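Local coordinates for protein probable 3-hydroxyisobutyrate dehydrogenase (Pseudomonas aeruginosa, PDB 3OBB) that catalyses the NAD-dependent oxidation of L-serine and methyl-L-serine, acting only weakly on beta-hydroxyisobutyrate, and works as a homotetramer built from two dimers, at residues A[91-97]-A[116-122]; A[184-189]-A[290-294]; A[188-192]-A[204-208]; A[201-205]-A[222-227]. All blocks are in the same frame, centred on the assembly; numbering follows the deposited sequence.

Contact 1: A[91-97]-A[116-122]; sequences TLVLECS and LAMLDAP
Leu116 meets Thr91 at the start of the paired segments, its CD2 lying 3.8 Å from Thr91 CG2, the two side chains running side by side. Ala117 O accepts from the neighbouring strand 92-95, Val93 N to Ala117 O at 2.8 Å and almost straight (173°). At Met118, a selenomethionine, the chain runs extended with CG anti to the backbone N (chi1 169°) and bends only at its last torsion, which lays CE against Val93 CG1 at 3.5 Å. Leu119 bonds through both its backbone N and its backbone O, the N giving to Val93 O at 2.9 Å and the O receiving from Glu95 N at 3.0 Å. On the opposite face of the sheet from Val93 and Met118, its CD1 rests beside Leu94 CD1. The carboxylate of Asp120 leads away from strand 92-95, to His108 and to the backbone of Gly167 and Gln170. Ala121 N closes the pairing on Glu95 O at 3.0 Å, from above the carbonyl plane, and Pro122 CA faces Cys96 O near the active-site Lys173. This is parallel pairing between the two strands of a beta-alpha-beta unit, joined through helix 101-112, within the Rossmann-type NAD-binding domain.

Contact 2: A[184-189]-A[290-294]; sequences MIGTAE and VQKLF
Val290 and Phe294 press against Ile185 and Ala188 to form the apolar centre. The two methyls of Val290 divide the work: CG2 sits against Ile185 CG1 at 3.7 Å, while CG1, placed between the backbone N and the carbonyl carbon (chi1 76°), looks to Ala188 CB and to CG of the selenomethionine Met184. One turn further along the second segment, the Phe294 ring enters beside the long helix. Ile185 CG2 touches the ring's edge near its plane, 3.7 Å from Phe294 CZ. Glu189 CB lies over one face in a CH-pi contact, 3.9 Å from the ring centroid and only 9° off the normal, and Leu293 CB covers the opposite face, so the ring is sandwiched between two aliphatic carbons. At the polar edge Gln291 folds back toward the helix through a bend at chi2 (63°). Its NE2 donates to Ala188 O at 2.8 Å, in the plane of its own amide but from above the plane of the carbonyl, and the amide carbon and OE1 lie against Ala188 CB. That carbonyl also accepts the helical bond from Ala192 N, so the glutamine supplies a second donor to it. Beyond the ring, the Glu189 carboxylate takes backbone N-H groups of Met266 and Gly267 of the second subunit. The contact thus fastens the short helical turn 291-294 to helix 168-196, with helix 265-279 packed on Ile185 and Val290, and the loop bearing Pro223 and Trp224 against Gln291.

Contact 3: A[188-192]-A[204-208]; sequences AEAMA and LAEIM
Three successive bends of the same sense, beginning at chi1 (-68°), curl the selenomethionine Met191 so that its SE swings from the flank of helix 168-196 toward helix 201-209. Met208, also a selenomethionine, starts with a similar first torsion but runs extended through chi2 and turns only at chi3 (-58°), which directs its terminal methyl toward Met191 SE. The two ends meet at an oblique angle, Met208 CE lying 3.7 Å from Met191 SE. Around this pair the small residues fit closely. Met191 SE rests over the backbone of Ala205, 3.9 Å from Ala205 CA and 4.0 Å from Ala205 CB, while Ala190 CB receives both SE and CE of Met208 at 3.9 Å each. Leu204 completes the contact from the other end: its CD2 reaches the backbone of the long helix, 3.7 Å from Ala190 O and 3.8 Å from Met191 CA. The interface is wholly apolar in its side chains, and the two selenomethionines and Leu204 span most of the distance between the helices. This fits the wide spacing of the helix axes, 10.7 Å at closest approach, and their steep crossing at 128°. Helix 201-209 follows helix 168-196 after a short connection, and the contact folds the later helix across the C-terminal part of the earlier one. Trp224 and Gln291 touch Met191 from the loop and the turn 291-294, and Met208 packs on Asn176 of the second subunit, placing these helices beside the subunit interface.

Contact 4: A[201-205]-A[222-227]; sequences AKVLA and NPWPGV
Asn222 OD1 accepts the backbone N-H of Trp224 at 2.8 Å, in the carbonyl plane and close to straight (161°), and with this bond the amide is turned so that its other end, ND2, faces Ala205 CB at 3.5 Å. The indole of Trp224 also faces the helix. With CG anti to the backbone N (chi1 -163°), it is carried to Ala201, whose CB sits over one face of the five-membered ring, 3.7 Å from its centroid and closest to Trp224 CD1. Val227 bridges the two alanines, one methyl to each: CG2 lies 3.8 Å from Ala201 CB, and CG1 is equally far from Ala205 CB. Toward solvent, the extended chain of Lys202 runs along the loop with its CE 3.4 Å from Gly226 O. Its NZ donates to a water at 2.8 Å, which returns a weak bond to Gly226 O. Gly226 has backbone angles, with positive phi, that suit glycine, and its N is held by Ser234 OG. The bond from Asn222 OD1 to the backbone N two residues on makes an Asx turn, which shapes the loop between helices 216-220 and 243-260 where it sits on the N-terminal part of helix 201-209.

In the fold
From the N terminus, contact 1 comes first and is complete before any other opens: it closes the loop through helix 101-112 inside the NAD-binding domain. The remaining three lie on the other side of the chain's centre, with centres about 35 to 40 Å from that of contact 1. Contact 2 spans the longest loop, from helix 168-196 to the turn 291-294 near the C terminus, and contact 4 is nested within it. Contact 3 leaves from the same helix and folds helix 201-209 against it, sharing Leu204 and Ala205 with contact 4, which brings in the loop 222-227. Met191, Gln291 and Trp224 join all three into one cluster beside the second subunit.

Contact 1: A[91-97]-A[116-122]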
loop_
_atom_site.group_PDB
_atom_site.type_symbol
_atom_site.label_atom_id
_atom_site.label_comp_id
_atom_site.label_asym_id
_atom_site.label_seq_id
_atom_site.Cartn_x
_atom_site.Cartn_y
_atom_site.Cartn_z
ATOM N N THR A 91 -21.901 12.012 40.340
ATOM C CA THR A 91 -22.484 11.705 39.039
ATOM C C THR A 91 -21.559 10.868 38.146
ATOM O O THR A 91 -20.343 11.085 38.097
ATOM C CB THR A 91 -23.030 12.980 38.276
ATOM O OG1 THR A 91 -23.533 12.592 36.984
ATOM C CG2 THR A 91 -21.954 14.052 38.073
ATOM N N LEU A 92 -22.174 9.893 37.485
ATOM C CA LEU A 92 -21.559 8.995 36.488
ATOM C C LEU A 92 -21.489 9.663 35.119
ATOM O O LEU A 92 -22.506 10.158 34.628
ATOM C CB LEU A 92 -22.483 7.795 36.319
ATOM C CG LEU A 92 -22.048 6.386 35.977
ATOM C CD1 LEU A 92 -23.220 5.672 35.372
ATOM C CD2 LEU A 92 -20.839 6.328 35.062
ATOM N N VAL A 93 -20.313 9.663 34.490
ATOM C CA VAL A 93 -20.190 10.190 33.133
ATOM C C VAL A 93 -19.925 9.055 32.141
ATOM O O VAL A 93 -19.007 8.271 32.334
ATOM C CB VAL A 93 -19.088 11.276 32.998
ATOM C CG1 VAL A 93 -19.134 11.902 31.599
ATOM C CG2 VAL A 93 -19.237 12.350 34.027
ATOM N N LEU A 94 -20.768 8.966 31.107
ATOM C CA LEU A 94 -20.587 8.028 29.989
ATOM C C LEU A 94 -20.272 8.803 28.708
ATOM O O LEU A 94 -21.165 9.389 28.111
ATOM C CB LEU A 94 -21.860 7.182 29.806
ATOM C CG LEU A 94 -22.144 5.954 30.713
ATOM C CD1 LEU A 94 -21.414 5.994 32.035
ATOM C CD2 LEU A 94 -23.632 5.653 30.941
ATOM N N GLU A 95 -19.003 8.841 28.309
ATOM C CA GLU A 95 -18.603 9.518 27.087
ATOM C C GLU A 95 -18.488 8.487 25.906
ATOM O O GLU A 95 -17.517 7.683 25.837
ATOM C CB GLU A 95 -17.307 10.303 27.309
ATOM C CG GLU A 95 -17.175 11.550 26.451
ATOM C CD GLU A 95 -17.550 11.303 24.971
ATOM O OE1 GLU A 95 -18.602 11.824 24.495
ATOM O OE2 GLU A 95 -16.786 10.578 24.301
ATOM N N CYS A 96 -19.477 8.553 25.003
ATOM C CA CYS A 96 -19.777 7.498 24.015
ATOM C C CYS A 96 -19.486 7.905 22.592
ATOM O O CYS A 96 -19.791 7.162 21.665
ATOM C CB CYS A 96 -21.249 7.080 24.058
ATOM S SG CYS A 96 -21.792 6.485 25.646
ATOM N N SER A 97 -18.890 9.080 22.428
ATOM C CA SER A 97 -18.394 9.492 21.132
ATOM C C SER A 97 -17.210 8.628 20.771
ATOM O O SER A 97 -16.614 7.968 21.627
ATOM C CB SER A 97 -17.933 10.948 21.188
ATOM O OG SER A 97 -19.006 11.765 21.603
ATOM N N LEU A 116 -14.914 12.197 39.752
ATOM C CA LEU A 116 -16.014 11.616 38.968
ATOM C C LEU A 116 -15.724 10.224 38.432
ATOM O O LEU A 116 -14.616 9.944 38.007
ATOM C CB LEU A 116 -16.422 12.546 37.832
ATOM C CG LEU A 116 -16.924 13.949 38.192
ATOM C CD1 LEU A 116 -17.010 14.744 36.907
ATOM C CD2 LEU A 116 -18.264 13.941 38.925
ATOM N N ALA A 117 -16.734 9.358 38.466
ATOM C CA ALA A 117 -16.688 8.075 37.768
ATOM C C ALA A 117 -17.034 8.262 36.290
ATOM O O ALA A 117 -18.182 8.588 35.955
ATOM C CB ALA A 117 -17.641 7.099 38.409
HETATM N N MSE A 118 -16.038 8.059 35.422
HETATM C CA MSE A 118 -16.200 8.183 33.978
HETATM C C MSE A 118 -15.841 6.902 33.224
HETATM O O MSE A 118 -14.906 6.193 33.587
HETATM C CB MSE A 118 -15.372 9.349 33.423
HETATM C CG MSE A 118 -15.306 9.358 31.880
HETATM SE SE MSE A 118 -14.314 10.863 31.151
HETATM C CE MSE A 118 -15.616 12.248 31.466
ATOM N N LEU A 119 -16.609 6.618 32.179
ATOM C CA LEU A 119 -16.304 5.552 31.234
ATOM C C LEU A 119 -16.197 6.139 29.829
ATOM O O LEU A 119 -16.948 7.061 29.471
ATOM C CB LEU A 119 -17.420 4.501 31.251
ATOM C CG LEU A 119 -17.710 3.757 32.547
ATOM C CD1 LEU A 119 -18.919 2.871 32.344
ATOM C CD2 LEU A 119 -16.477 2.953 33.021
ATOM N N ASP A 120 -15.267 5.622 29.035
ATOM C CA ASP A 120 -15.355 5.791 27.582
ATOM C C ASP A 120 -16.085 4.557 27.045
ATOM O O ASP A 120 -15.682 3.424 27.290
ATOM C CB ASP A 120 -13.981 6.050 26.904
ATOM C CG ASP A 120 -12.928 4.965 27.211
ATOM O OD1 ASP A 120 -12.341 4.925 28.313
ATOM O OD2 ASP A 120 -12.649 4.158 26.320
ATOM N N ALA A 121 -17.188 4.779 26.359
ATOM C CA ALA A 121 -18.007 3.687 25.909
ATOM C C ALA A 121 -18.536 3.951 24.489
ATOM O O ALA A 121 -19.769 4.071 24.278
ATOM C CB ALA A 121 -19.143 3.431 26.889
ATOM N N PRO A 122 -17.606 4.064 23.523
ATOM C CA PRO A 122 -17.930 4.224 22.116
ATOM C C PRO A 122 -18.706 3.037 21.654
ATOM O O PRO A 122 -18.634 1.929 22.234
ATOM C CB PRO A 122 -16.568 4.193 21.431
ATOM C CG PRO A 122 -15.687 3.444 22.442
ATOM C CD PRO A 122 -16.149 4.029 23.712
#

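Contact 2: A[184-189]-A[290-294]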
loop_
_atom_site.group_PDB
_atom_site.type_symbol
_atom_site.label_atom_id
_atom_site.label_comp_id
_atom_site.label_asym_id
_atom_site.label_seq_id
_atom_site.Cartn_x
_atom_site.Cartn_y
_atom_site.Cartn_z
HETATM N N MSE A 184 -13.632 -4.654 4.317
HETATM C CA MSE A 184 -14.567 -4.111 3.332
HETATM C C MSE A 184 -13.886 -3.827 1.973
HETATM O O MSE A 184 -14.407 -4.160 0.890
HETATM C CB MSE A 184 -15.308 -2.867 3.861
HETATM C CG MSE A 184 -16.252 -2.245 2.826
HETATM SE SE MSE A 184 -17.763 -3.431 2.364
HETATM C CE MSE A 184 -18.880 -3.246 3.924
ATOM N N ILE A 185 -12.702 -3.248 2.007
ATOM C CA ILE A 185 -12.006 -3.024 0.732
ATOM C C ILE A 185 -11.532 -4.347 0.156
ATOM O O ILE A 185 -11.679 -4.600 -1.047
ATOM C CB ILE A 185 -10.846 -2.023 0.889
ATOM C CG1 ILE A 185 -11.401 -0.724 1.483
ATOM C CG2 ILE A 185 -10.185 -1.744 -0.482
ATOM C CD1 ILE A 185 -10.350 0.380 1.640
ATOM N N GLY A 186 -10.985 -5.203 1.029
ATOM C CA GLY A 186 -10.624 -6.550 0.648
ATOM C C GLY A 186 -11.795 -7.214 -0.068
ATOM O O GLY A 186 -11.628 -7.764 -1.151
ATOM N N THR A 187 -12.986 -7.156 0.516
ATOM C CA THR A 187 -14.159 -7.800 -0.054
ATOM C C THR A 187 -14.586 -7.202 -1.426
ATOM O O THR A 187 -14.821 -7.926 -2.405
ATOM C CB THR A 187 -15.345 -7.854 0.978
ATOM O OG1 THR A 187 -14.915 -8.523 2.196
ATOM C CG2 THR A 187 -16.548 -8.622 0.372
ATOM N N ALA A 188 -14.610 -5.881 -1.508
ATOM C CA ALA A 188 -14.979 -5.186 -2.729
ATOM C C ALA A 188 -14.013 -5.519 -3.870
ATOM O O ALA A 188 -14.422 -5.681 -5.030
ATOM C CB ALA A 188 -14.987 -3.692 -2.469
ATOM N N GLU A 189 -12.724 -5.597 -3.549
ATOM C CA GLU A 189 -11.722 -5.860 -4.566
ATOM C C GLU A 189 -11.780 -7.326 -5.017
ATOM O O GLU A 189 -11.529 -7.630 -6.201
ATOM C CB GLU A 189 -10.319 -5.478 -4.054
ATOM C CG GLU A 189 -9.515 -6.597 -3.469
ATOM C CD GLU A 189 -8.097 -6.140 -2.997
ATOM O OE1 GLU A 189 -7.800 -4.921 -3.043
ATOM O OE2 GLU A 189 -7.296 -7.023 -2.606
ATOM N N VAL A 290 -16.899 2.148 -1.587
ATOM C CA VAL A 290 -15.538 1.820 -1.986
ATOM C C VAL A 290 -15.562 0.837 -3.166
ATOM O O VAL A 290 -14.630 0.826 -3.955
ATOM C CB VAL A 290 -14.709 1.318 -0.751
ATOM C CG1 VAL A 290 -15.079 -0.115 -0.360
ATOM C CG2 VAL A 290 -13.202 1.476 -0.961
ATOM N N GLN A 291 -16.638 0.040 -3.283
ATOM C CA GLN A 291 -16.864 -0.853 -4.441
ATOM C C GLN A 291 -16.636 -0.160 -5.788
ATOM O O GLN A 291 -16.128 -0.768 -6.712
ATOM C CB GLN A 291 -18.282 -1.489 -4.407
ATOM C CG GLN A 291 -18.491 -2.668 -5.417
ATOM C CD GLN A 291 -17.579 -3.860 -5.126
ATOM O OE1 GLN A 291 -17.921 -4.740 -4.347
ATOM N NE2 GLN A 291 -16.416 -3.889 -5.759
ATOM N N LYS A 292 -17.008 1.116 -5.885
ATOM C CA LYS A 292 -16.935 1.885 -7.121
ATOM C C LYS A 292 -15.492 2.088 -7.635
ATOM O O LYS A 292 -15.253 2.227 -8.861
ATOM C CB LYS A 292 -17.586 3.249 -6.903
ATOM C CG LYS A 292 -19.110 3.203 -6.740
ATOM C CD LYS A 292 -19.702 4.583 -7.056
ATOM C CE LYS A 292 -21.207 4.644 -6.811
ATOM N NZ LYS A 292 -21.839 4.024 -8.016
ATOM N N LEU A 293 -14.541 2.141 -6.712
ATOM C CA LEU A 293 -13.124 2.136 -7.116
ATOM C C LEU A 293 -12.782 0.957 -8.050
ATOM O O LEU A 293 -12.011 1.113 -9.009
ATOM C CB LEU A 293 -12.215 2.105 -5.880
ATOM C CG LEU A 293 -12.180 3.377 -5.012
ATOM C CD1 LEU A 293 -11.109 3.219 -3.936
ATOM C CD2 LEU A 293 -11.902 4.601 -5.880
ATOM N N PHE A 294 -13.410 -0.197 -7.810
ATOM C CA PHE A 294 -13.057 -1.446 -8.515
ATOM C C PHE A 294 -14.002 -1.876 -9.618
ATOM O O PHE A 294 -13.605 -2.666 -10.482
ATOM C CB PHE A 294 -12.918 -2.587 -7.507
ATOM C CG PHE A 294 -12.094 -2.223 -6.318
ATOM C CD1 PHE A 294 -12.700 -1.980 -5.092
ATOM C CD2 PHE A 294 -10.719 -2.091 -6.439
ATOM C CE1 PHE A 294 -11.950 -1.639 -3.988
ATOM C CE2 PHE A 294 -9.949 -1.731 -5.338
ATOM C CZ PHE A 294 -10.572 -1.499 -4.112
#

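Contact 3: A[188-192]-A[204-208]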
loop_
_atom_site.group_PDB
_atom_site.type_symbol
_atom_site.label_atom_id
_atom_site.label_comp_id
_atom_site.label_asym_id
_atom_site.label_seq_id
_atom_site.Cartn_x
_atom_site.Cartn_y
_atom_site.Cartn_z
ATOM N N ALA A 188 -14.610 -5.881 -1.508
ATOM C CA ALA A 188 -14.979 -5.186 -2.729
ATOM C C ALA A 188 -14.013 -5.519 -3.870
ATOM O O ALA A 188 -14.422 -5.681 -5.030
ATOM C CB ALA A 188 -14.987 -3.692 -2.469
ATOM N N GLU A 189 -12.724 -5.597 -3.549
ATOM C CA GLU A 189 -11.722 -5.860 -4.566
ATOM C C GLU A 189 -11.780 -7.326 -5.017
ATOM O O GLU A 189 -11.529 -7.630 -6.201
ATOM C CB GLU A 189 -10.319 -5.478 -4.054
ATOM C CG GLU A 189 -9.515 -6.597 -3.469
ATOM C CD GLU A 189 -8.097 -6.140 -2.997
ATOM O OE1 GLU A 189 -7.800 -4.921 -3.043
ATOM O OE2 GLU A 189 -7.296 -7.023 -2.606
ATOM N N ALA A 190 -12.089 -8.222 -4.072
ATOM C CA ALA A 190 -12.213 -9.658 -4.386
ATOM C C ALA A 190 -13.441 -9.886 -5.264
ATOM O O ALA A 190 -13.352 -10.582 -6.272
ATOM C CB ALA A 190 -12.295 -10.483 -3.111
HETATM N N MSE A 191 -14.568 -9.269 -4.919
HETATM C CA MSE A 191 -15.815 -9.383 -5.708
HETATM C C MSE A 191 -15.598 -8.914 -7.146
HETATM O O MSE A 191 -16.020 -9.568 -8.109
HETATM C CB MSE A 191 -16.953 -8.549 -5.072
HETATM C CG MSE A 191 -17.484 -9.065 -3.703
HETATM SE SE MSE A 191 -18.341 -10.812 -3.849
HETATM C CE MSE A 191 -19.761 -10.364 -5.142
ATOM N N ALA A 192 -14.907 -7.794 -7.291
ATOM C CA ALA A 192 -14.672 -7.185 -8.604
ATOM C C ALA A 192 -13.721 -8.043 -9.427
ATOM O O ALA A 192 -13.936 -8.270 -10.614
ATOM C CB ALA A 192 -14.120 -5.755 -8.424
ATOM N N LEU A 204 -19.900 -16.198 -6.200
ATOM C CA LEU A 204 -18.631 -15.858 -5.563
ATOM C C LEU A 204 -18.793 -15.392 -4.112
ATOM O O LEU A 204 -18.010 -15.825 -3.256
ATOM C CB LEU A 204 -17.867 -14.819 -6.375
ATOM C CG LEU A 204 -16.591 -14.343 -5.708
ATOM C CD1 LEU A 204 -15.506 -15.465 -5.577
ATOM C CD2 LEU A 204 -16.037 -13.121 -6.418
ATOM N N ALA A 205 -19.788 -14.516 -3.859
ATOM C CA ALA A 205 -20.100 -14.048 -2.509
ATOM C C ALA A 205 -20.381 -15.213 -1.561
ATOM O O ALA A 205 -19.858 -15.249 -0.445
ATOM C CB ALA A 205 -21.309 -13.056 -2.514
ATOM N N GLU A 206 -21.204 -16.171 -2.002
ATOM C CA GLU A 206 -21.572 -17.288 -1.126
ATOM C C GLU A 206 -20.329 -18.145 -0.820
ATOM O O GLU A 206 -20.110 -18.556 0.331
ATOM C CB GLU A 206 -22.733 -18.136 -1.703
ATOM C CG GLU A 206 -23.085 -19.344 -0.788
ATOM C CD GLU A 206 -23.911 -20.491 -1.427
ATOM O OE1 GLU A 206 -24.203 -20.442 -2.656
ATOM O OE2 GLU A 206 -24.240 -21.460 -0.675
ATOM N N ILE A 207 -19.515 -18.409 -1.846
ATOM C CA ILE A 207 -18.323 -19.264 -1.682
ATOM C C ILE A 207 -17.369 -18.673 -0.648
ATOM O O ILE A 207 -16.955 -19.350 0.295
ATOM C CB ILE A 207 -17.615 -19.510 -3.044
ATOM C CG1 ILE A 207 -18.407 -20.512 -3.881
ATOM C CG2 ILE A 207 -16.214 -20.045 -2.872
ATOM C CD1 ILE A 207 -18.121 -20.433 -5.375
HETATM N N MSE A 208 -17.073 -17.382 -0.794
HETATM C CA MSE A 208 -16.105 -16.722 0.082
HETATM C C MSE A 208 -16.660 -16.566 1.473
HETATM O O MSE A 208 -15.918 -16.769 2.448
HETATM C CB MSE A 208 -15.643 -15.380 -0.483
HETATM C CG MSE A 208 -14.887 -15.512 -1.783
HETATM SE SE MSE A 208 -13.938 -13.912 -2.280
HETATM C CE MSE A 208 -15.473 -12.668 -2.327
#

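Contact 4: A[201-205]-A[222-227]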
loop_
_atom_site.group_PDB
_atom_site.type_symbol
_atom_site.label_atom_id
_atom_site.label_comp_id
_atom_site.label_asym_id
_atom_site.label_seq_id
_atom_site.Cartn_x
_atom_site.Cartn_y
_atom_site.Cartn_z
ATOM N N ALA A 201 -21.668 -12.684 -9.338
ATOM C CA ALA A 201 -21.367 -12.044 -8.063
ATOM C C ALA A 201 -21.928 -12.848 -6.871
ATOM O O ALA A 201 -21.212 -13.068 -5.900
ATOM C CB ALA A 201 -21.871 -10.606 -8.057
ATOM N N LYS A 202 -23.175 -13.320 -6.961
ATOM C CA LYS A 202 -23.815 -14.044 -5.835
ATOM C C LYS A 202 -23.214 -15.409 -5.566
ATOM O O LYS A 202 -23.224 -15.860 -4.424
ATOM C CB LYS A 202 -25.308 -14.266 -6.057
ATOM C CG LYS A 202 -26.182 -13.065 -5.732
ATOM C CD LYS A 202 -27.643 -13.435 -6.027
ATOM C CE LYS A 202 -28.545 -12.227 -6.107
ATOM N NZ LYS A 202 -29.970 -12.610 -5.799
ATOM N N VAL A 203 -22.699 -16.066 -6.603
ATOM C CA VAL A 203 -22.034 -17.342 -6.422
ATOM C C VAL A 203 -20.697 -17.148 -5.716
ATOM O O VAL A 203 -20.401 -17.841 -4.757
ATOM C CB VAL A 203 -21.798 -18.100 -7.763
ATOM C CG1 VAL A 203 -21.032 -19.407 -7.493
ATOM C CG2 VAL A 203 -23.146 -18.373 -8.510
ATOM N N LEU A 204 -19.900 -16.198 -6.200
ATOM C CA LEU A 204 -18.631 -15.858 -5.563
ATOM C C LEU A 204 -18.793 -15.392 -4.112
ATOM O O LEU A 204 -18.010 -15.825 -3.256
ATOM C CB LEU A 204 -17.867 -14.819 -6.375
ATOM C CG LEU A 204 -16.591 -14.343 -5.708
ATOM C CD1 LEU A 204 -15.506 -15.465 -5.577
ATOM C CD2 LEU A 204 -16.037 -13.121 -6.418
ATOM N N ALA A 205 -19.788 -14.516 -3.859
ATOM C CA ALA A 205 -20.100 -14.048 -2.509
ATOM C C ALA A 205 -20.381 -15.213 -1.561
ATOM O O ALA A 205 -19.858 -15.249 -0.445
ATOM C CB ALA A 205 -21.309 -13.056 -2.514
ATOM N N ASN A 222 -22.716 -6.853 2.018
ATOM C CA ASN A 222 -21.941 -7.123 0.809
ATOM C C ASN A 222 -21.841 -5.867 -0.069
ATOM O O ASN A 222 -22.860 -5.241 -0.332
ATOM C CB ASN A 222 -22.543 -8.322 0.057
ATOM C CG ASN A 222 -21.667 -8.754 -1.122
ATOM O OD1 ASN A 222 -21.498 -7.979 -2.100
ATOM N ND2 ASN A 222 -21.039 -9.952 -1.013
ATOM N N PRO A 223 -20.617 -5.453 -0.485
ATOM C CA PRO A 223 -20.496 -4.210 -1.279
ATOM C C PRO A 223 -20.926 -4.239 -2.749
ATOM O O PRO A 223 -20.954 -3.180 -3.385
ATOM C CB PRO A 223 -18.999 -3.897 -1.175
ATOM C CG PRO A 223 -18.374 -5.237 -1.085
ATOM C CD PRO A 223 -19.276 -6.014 -0.189
ATOM N N TRP A 224 -21.280 -5.411 -3.278
ATOM C CA TRP A 224 -21.663 -5.574 -4.708
ATOM C C TRP A 224 -23.165 -5.424 -4.919
ATOM O O TRP A 224 -23.935 -6.170 -4.312
ATOM C CB TRP A 224 -21.220 -6.935 -5.260
ATOM C CG TRP A 224 -21.229 -6.941 -6.775
ATOM C CD1 TRP A 224 -22.278 -7.263 -7.588
ATOM C CD2 TRP A 224 -20.153 -6.580 -7.640
ATOM N NE1 TRP A 224 -21.907 -7.154 -8.908
ATOM C CE2 TRP A 224 -20.617 -6.706 -8.964
ATOM C CE3 TRP A 224 -18.850 -6.115 -7.425
ATOM C CZ2 TRP A 224 -19.814 -6.405 -10.075
ATOM C CZ3 TRP A 224 -18.058 -5.822 -8.528
ATOM C CH2 TRP A 224 -18.550 -5.961 -9.834
ATOM N N PRO A 225 -23.588 -4.436 -5.743
ATOM C CA PRO A 225 -25.029 -4.123 -5.888
ATOM C C PRO A 225 -25.786 -5.357 -6.271
ATOM O O PRO A 225 -25.305 -6.116 -7.127
ATOM C CB PRO A 225 -25.069 -3.110 -7.058
ATOM C CG PRO A 225 -23.732 -2.315 -6.862
ATOM C CD PRO A 225 -22.753 -3.501 -6.536
ATOM N N GLY A 226 -26.939 -5.571 -5.632
ATOM C CA GLY A 226 -27.780 -6.739 -5.989
ATOM C C GLY A 226 -27.458 -8.022 -5.225
ATOM O O GLY A 226 -28.279 -8.933 -5.191
ATOM N N VAL A 227 -26.290 -8.102 -4.586
ATOM C CA VAL A 227 -25.988 -9.322 -3.837
ATOM C C VAL A 227 -26.889 -9.467 -2.607
ATOM O O VAL A 227 -27.602 -10.476 -2.476
ATOM C CB VAL A 227 -24.488 -9.507 -3.536
ATOM C CG1 VAL A 227 -24.263 -10.719 -2.601
ATOM C CG2 VAL A 227 -23.754 -9.753 -4.849
HETATM O O HOH W 1 -31.090 -10.680 -4.075
#